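Local structure of protein (sliding clamp) (Enterobacteria phage RB69, 1B77) at residues Ala207-Ser212 with Tyr216-Glu221; Met30-Asn35 with Lys105-Pro110. The protein probably encircles DNA as a ring-shaped trimer and tethers the phage DNA polymerase to its template, so that synthesis is processive. All blocks are in the same frame, centred on the assembly; numbering follows the deposited sequence.

In the fold
Both contacts reach one six-stranded antiparallel sheet, and their centres lie about 10 Å apart. Contact 2 is complete along the chain before contact 1 begins. It belongs to the N-terminal processivity-factor family region, while contact 1 lies in the C-terminal region. The sheet unites the two. Strand 28-32 of contact 2 forms one edge and pairs with strand 38-44, which pairs with strand 215-219 of the contact 1 hairpin. Residues 105-110 run over the sheet face that carries Lys208 and Val217. There Phe109 packs on both residues, with its CG 3.9 Å from Lys208 CD. The connection between the two regions therefore lies against the sheet they share.

Contact 1. Residues Ala207-Ser212 with Tyr216-Glu221; sequences AKFESS and YVIAME
Ala207 pairs with Ile218 and Phe209 with Tyr216 in an antiparallel beta hairpin made by strands 204-210 and 215-219. Both are hydrogen-bonded pairs, and each has two backbone bonds. Ile218 N gives to Ala207 O at 2.8 Å. Tyr216 N gives to Phe209 O with an N-H...O angle of 165°. Between them Lys208 faces Val217 in a non-hydrogen-bonded pair. Two CA-H...O contacts add to the grip, including Val217 CA to Ala207 O at 3.2 Å.

Side chains alternate between the faces. Ala207, Phe209, Tyr216 and Ile218 share the buried face. Phe209 CE1 meets Ile218 CD1 obliquely at 4.2 Å, and both side chains also touch Met187. The Tyr216 ring presents its edge to Phe209 O. Its OH is hydrogen-bonded to Asn13 OD1, on helix 5-15, and to Gln190 N, which fixes the far end of the ring. At the turn, Ser211 OG is hydrogen-bonded to the backbone N of Gln213 and Val214.

Lys208 and Val217 occupy the other face. Lys208 CG stands opposite the backbone N (chi1 177°), and the chain beyond it is extended. This CG, the second methylene carbon, passes 3.5 Å from Tyr216 O before the chain leads away.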
loop_
_atom_site.group_PDB
_atom_site.type_symbol
_atom_site.label_atom_id
_atom_site.label_comp_id
_atom_site.label_asym_id
_atom_site.label_seq_id
_atom_site.Cartn_x
_atom_site.Cartn_y
_atom_site.Cartn_z
ATOM N N ALA A 207 1.430 -30.462 17.899
ATOM C CA ALA A 207 2.750 -30.201 17.351
ATOM C C ALA A 207 3.387 -29.032 18.078
ATOM O O ALA A 207 2.699 -28.120 18.541
ATOM C CB ALA A 207 2.642 -29.883 15.862
ATOM N N LYS A 208 4.707 -29.059 18.174
ATOM C CA LYS A 208 5.434 -27.985 18.815
ATOM C C LYS A 208 6.545 -27.518 17.890
ATOM O O LYS A 208 7.306 -28.329 17.359
ATOM C CB LYS A 208 6.025 -28.448 20.149
ATOM C CG LYS A 208 6.868 -27.382 20.822
ATOM C CD LYS A 208 7.256 -27.764 22.235
ATOM C CE LYS A 208 8.196 -26.730 22.828
ATOM N NZ LYS A 208 8.585 -27.076 24.225
ATOM N N PHE A 209 6.609 -26.209 17.670
ATOM C CA PHE A 209 7.649 -25.628 16.828
ATOM C C PHE A 209 8.494 -24.767 17.742
ATOM O O PHE A 209 8.003 -23.800 18.338
ATOM C CB PHE A 209 7.059 -24.764 15.713
ATOM C CG PHE A 209 6.318 -25.545 14.669
ATOM C CD1 PHE A 209 5.099 -26.151 14.970
ATOM C CD2 PHE A 209 6.835 -25.674 13.380
ATOM C CE1 PHE A 209 4.408 -26.872 14.002
ATOM C CE2 PHE A 209 6.150 -26.392 12.410
ATOM C CZ PHE A 209 4.934 -26.993 12.721
ATOM N N GLU A 210 9.767 -25.120 17.849
ATOM C CA GLU A 210 10.649 -24.385 18.724
ATOM C C GLU A 210 11.873 -23.771 18.067
ATOM O O GLU A 210 12.608 -24.432 17.326
ATOM C CB GLU A 210 11.087 -25.286 19.868
ATOM C CG GLU A 210 12.016 -24.605 20.832
ATOM C CD GLU A 210 12.315 -25.465 22.031
ATOM O OE1 GLU A 210 12.756 -26.622 21.840
ATOM O OE2 GLU A 210 12.113 -24.983 23.162
ATOM N N SER A 211 12.078 -22.489 18.349
ATOM C CA SER A 211 13.222 -21.756 17.837
ATOM C C SER A 211 13.943 -21.234 19.065
ATOM O O SER A 211 13.513 -21.472 20.192
ATOM C CB SER A 211 12.780 -20.580 16.963
ATOM O OG SER A 211 12.092 -19.600 17.728
ATOM N N SER A 212 15.034 -20.517 18.848
ATOM C CA SER A 212 15.791 -19.964 19.956
ATOM C C SER A 212 15.045 -18.785 20.569
ATOM O O SER A 212 15.372 -18.344 21.667
ATOM C CB SER A 212 17.159 -19.502 19.468
ATOM O OG SER A 212 17.024 -18.516 18.460
ATOM N N TYR A 216 5.977 -22.624 19.863
ATOM C CA TYR A 216 4.550 -22.655 19.564
ATOM C C TYR A 216 4.018 -24.067 19.705
ATOM O O TYR A 216 4.721 -25.033 19.406
ATOM C CB TYR A 216 4.249 -22.211 18.130
ATOM C CG TYR A 216 4.742 -20.846 17.721
ATOM C CD1 TYR A 216 6.029 -20.674 17.232
ATOM C CD2 TYR A 216 3.899 -19.738 17.762
ATOM C CE1 TYR A 216 6.471 -19.435 16.779
ATOM C CE2 TYR A 216 4.334 -18.483 17.310
ATOM C CZ TYR A 216 5.621 -18.347 16.817
ATOM O OH TYR A 216 6.058 -17.138 16.330
ATOM N N VAL A 217 2.780 -24.180 20.174
ATOM C CA VAL A 217 2.115 -25.473 20.294
ATOM C C VAL A 217 0.812 -25.343 19.512
ATOM O O VAL A 217 -0.039 -24.498 19.815
ATOM C CB VAL A 217 1.791 -25.863 21.755
ATOM C CG1 VAL A 217 0.895 -27.111 21.764
ATOM C CG2 VAL A 217 3.088 -26.160 22.522
ATOM N N ILE A 218 0.674 -26.169 18.486
ATOM C CA ILE A 218 -0.506 -26.126 17.651
ATOM C C ILE A 218 -1.256 -27.447 17.666
ATOM O O ILE A 218 -0.673 -28.513 17.463
ATOM C CB ILE A 218 -0.125 -25.779 16.199
ATOM C CG1 ILE A 218 0.588 -24.420 16.169
ATOM C CG2 ILE A 218 -1.363 -25.753 15.329
ATOM C CD1 ILE A 218 1.328 -24.135 14.884
ATOM N N ALA A 219 -2.558 -27.361 17.915
ATOM C CA ALA A 219 -3.412 -28.539 17.939
ATOM C C ALA A 219 -3.541 -29.060 16.517
ATOM O O ALA A 219 -3.554 -28.280 15.567
ATOM C CB ALA A 219 -4.787 -28.177 18.493
ATOM N N MET A 220 -3.619 -30.374 16.365
ATOM C CA MET A 220 -3.755 -30.958 15.040
ATOM C C MET A 220 -5.181 -31.439 14.791
ATOM O O MET A 220 -5.959 -31.616 15.725
ATOM C CB MET A 220 -2.750 -32.098 14.858
ATOM C CG MET A 220 -1.300 -31.618 14.900
ATOM S SD MET A 220 -0.108 -32.955 14.688
ATOM C CE MET A 220 1.242 -32.071 14.042
ATOM N N GLU A 221 -5.512 -31.638 13.522
ATOM C CA GLU A 221 -6.852 -32.052 13.119
ATOM C C GLU A 221 -7.273 -33.474 13.467
ATOM O O GLU A 221 -6.439 -34.352 13.685
ATOM C CB GLU A 221 -7.024 -31.823 11.619
ATOM C CG GLU A 221 -6.734 -30.391 11.215
ATOM C CD GLU A 221 -7.491 -29.404 12.068
ATOM O OE1 GLU A 221 -8.735 -29.495 12.104
ATOM O OE2 GLU A 221 -6.845 -28.544 12.709
#

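Contact 2. Residues Met30-Asn35 with Lys105-Pro110; sequences MTRAVN and KPIQFP
Met30 lies against the Lys105-Pro106 peptide link, and it has the most surface buried by this contact. It sits on edge strand 28-32 of the antiparallel sheet, and its partner is the irregular connection before strand 114-118. Met30 CB points toward that connection. CG stands between the backbone N and the carbonyl carbon (chi1 62°), and from there the chain runs extended. This brings the thioether to the peptide link. Met30 SD lies 3.6 Å from Pro106 CA. The terminal methyl, Met30 CE, continues alongside and comes within 3.8 Å of Lys105 C.

Pro106 receives this end of the methionine with its ring as well as its backbone. Pro106 CD is 3.9 Å from Met30 CE, and Pro106 CB is 4.0 Å from Met30 SD. Tyr39 of the adjoining strand 38-44 touches both Met30 and Pro106. Its OH is also hydrogen-bonded to Ile107 N, which ties the connection to the sheet next to the packed pair.

Arg32 makes a looser contact two residues along the strand. Its CG lies opposite the backbone N (chi1 174°) and its chain is extended, which carries the guanidinium out to Ile107. Arg32 NH1 approaches Ile107 CD1 obliquely at 4.4 Å. Pro103 touches both Met30 and Arg32, so the connection also meets this edge of the sheet before Lys105.

The contact lies at the surface and rests on van der Waals packing. A proline nitrogen carries no hydrogen, so Pro106 N has no N-H to offer Met30 SD. The link therefore meets the thioether without a hydrogen bond from that nitrogen, through close packing of apolar and weakly polar atoms.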
loop_
_atom_site.group_PDB
_atom_site.type_symbol
_atom_site.label_atom_id
_atom_site.label_comp_id
_atom_site.label_asym_id
_atom_site.label_seq_id
_atom_site.Cartn_x
_atom_site.Cartn_y
_atom_site.Cartn_z
ATOM N N MET A 30 3.271 -15.350 27.339
ATOM C CA MET A 30 2.565 -16.418 26.660
ATOM C C MET A 30 1.168 -15.956 26.265
ATOM O O MET A 30 0.632 -14.993 26.816
ATOM C CB MET A 30 2.466 -17.661 27.547
ATOM C CG MET A 30 1.687 -17.470 28.842
ATOM S SD MET A 30 1.501 -19.031 29.753
ATOM C CE MET A 30 0.864 -18.442 31.328
ATOM N N THR A 31 0.587 -16.653 25.302
ATOM C CA THR A 31 -0.745 -16.326 24.843
ATOM C C THR A 31 -1.346 -17.570 24.216
ATOM O O THR A 31 -0.640 -18.540 23.914
ATOM C CB THR A 31 -0.714 -15.197 23.787
ATOM O OG1 THR A 31 -2.055 -14.785 23.487
ATOM C CG2 THR A 31 -0.038 -15.680 22.506
ATOM N N ARG A 32 -2.656 -17.547 24.035
ATOM C CA ARG A 32 -3.344 -18.664 23.419
ATOM C C ARG A 32 -4.544 -18.112 22.664
ATOM O O ARG A 32 -5.205 -17.187 23.137
ATOM C CB ARG A 32 -3.782 -19.671 24.485
ATOM C CG ARG A 32 -4.631 -20.803 23.936
ATOM C CD ARG A 32 -4.738 -21.974 24.911
ATOM N NE ARG A 32 -5.659 -22.983 24.398
ATOM C CZ ARG A 32 -5.850 -24.185 24.937
ATOM N NH1 ARG A 32 -5.178 -24.549 26.026
ATOM N NH2 ARG A 32 -6.720 -25.025 24.388
ATOM N N ALA A 33 -4.812 -18.676 21.490
ATOM C CA ALA A 33 -5.923 -18.230 20.662
ATOM C C ALA A 33 -7.272 -18.449 21.347
ATOM O O ALA A 33 -7.430 -19.346 22.179
ATOM C CB ALA A 33 -5.894 -18.957 19.322
ATOM N N VAL A 34 -8.236 -17.609 20.998
ATOM C CA VAL A 34 -9.570 -17.715 21.554
ATOM C C VAL A 34 -10.131 -19.106 21.284
ATOM O O VAL A 34 -10.786 -19.686 22.141
ATOM C CB VAL A 34 -10.513 -16.655 20.934
ATOM C CG1 VAL A 34 -11.956 -16.891 21.392
ATOM C CG2 VAL A 34 -10.052 -15.260 21.353
ATOM N N ASN A 35 -9.861 -19.646 20.096
ATOM C CA ASN A 35 -10.361 -20.969 19.722
ATOM C C ASN A 35 -9.461 -22.099 20.221
ATOM O O ASN A 35 -9.682 -23.267 19.898
ATOM C CB ASN A 35 -10.519 -21.081 18.207
ATOM C CG ASN A 35 -9.193 -20.961 17.475
ATOM O OD1 ASN A 35 -8.137 -21.206 18.047
ATOM N ND2 ASN A 35 -9.249 -20.615 16.196
ATOM N N LYS A 105 -1.844 -21.043 32.843
ATOM C CA LYS A 105 -0.565 -21.662 33.148
ATOM C C LYS A 105 0.085 -22.107 31.838
ATOM O O LYS A 105 -0.603 -22.487 30.891
ATOM C CB LYS A 105 -0.771 -22.875 34.067
ATOM C CG LYS A 105 -1.584 -24.005 33.445
ATOM C CD LYS A 105 -2.035 -25.033 34.488
ATOM C CE LYS A 105 -3.097 -24.453 35.428
ATOM N NZ LYS A 105 -3.640 -25.465 36.395
ATOM N N PRO A 106 1.418 -22.059 31.764
ATOM C CA PRO A 106 2.113 -22.471 30.542
ATOM C C PRO A 106 1.824 -23.914 30.151
ATOM O O PRO A 106 1.422 -24.724 30.982
ATOM C CB PRO A 106 3.578 -22.254 30.895
ATOM C CG PRO A 106 3.595 -22.450 32.388
ATOM C CD PRO A 106 2.382 -21.681 32.810
ATOM N N ILE A 107 2.028 -24.232 28.879
ATOM C CA ILE A 107 1.790 -25.582 28.400
ATOM C C ILE A 107 3.027 -26.441 28.584
ATOM O O ILE A 107 4.143 -26.031 28.255
ATOM C CB ILE A 107 1.409 -25.586 26.905
ATOM C CG1 ILE A 107 0.078 -24.864 26.702
ATOM C CG2 ILE A 107 1.312 -27.016 26.393
ATOM C CD1 ILE A 107 -1.101 -25.538 27.388
ATOM N N GLN A 108 2.827 -27.632 29.132
ATOM C CA GLN A 108 3.925 -28.566 29.324
ATOM C C GLN A 108 3.711 -29.617 28.242
ATOM O O GLN A 108 2.871 -30.502 28.383
ATOM C CB GLN A 108 3.859 -29.185 30.722
ATOM C CG GLN A 108 5.111 -28.953 31.565
ATOM C CD GLN A 108 5.500 -27.482 31.676
ATOM O OE1 GLN A 108 4.707 -26.644 32.115
ATOM N NE2 GLN A 108 6.729 -27.163 31.278
ATOM N N PHE A 109 4.454 -29.484 27.148
ATOM C CA PHE A 109 4.327 -30.389 26.007
ATOM C C PHE A 109 4.840 -31.800 26.293
ATOM O O PHE A 109 5.936 -31.980 26.817
ATOM C CB PHE A 109 5.068 -29.813 24.802
ATOM C CG PHE A 109 4.701 -30.459 23.494
ATOM C CD1 PHE A 109 3.498 -30.151 22.862
ATOM C CD2 PHE A 109 5.550 -31.386 22.896
ATOM C CE1 PHE A 109 3.148 -30.759 21.656
ATOM C CE2 PHE A 109 5.210 -31.998 21.692
ATOM C CZ PHE A 109 4.009 -31.686 21.071
ATOM N N PRO A 110 4.046 -32.819 25.949
ATOM C CA PRO A 110 4.460 -34.211 26.182
ATOM C C PRO A 110 5.713 -34.615 25.409
ATOM O O PRO A 110 6.168 -33.894 24.523
ATOM C CB PRO A 110 3.228 -35.009 25.752
ATOM C CG PRO A 110 2.584 -34.115 24.719
ATOM C CD PRO A 110 2.688 -32.772 25.381
#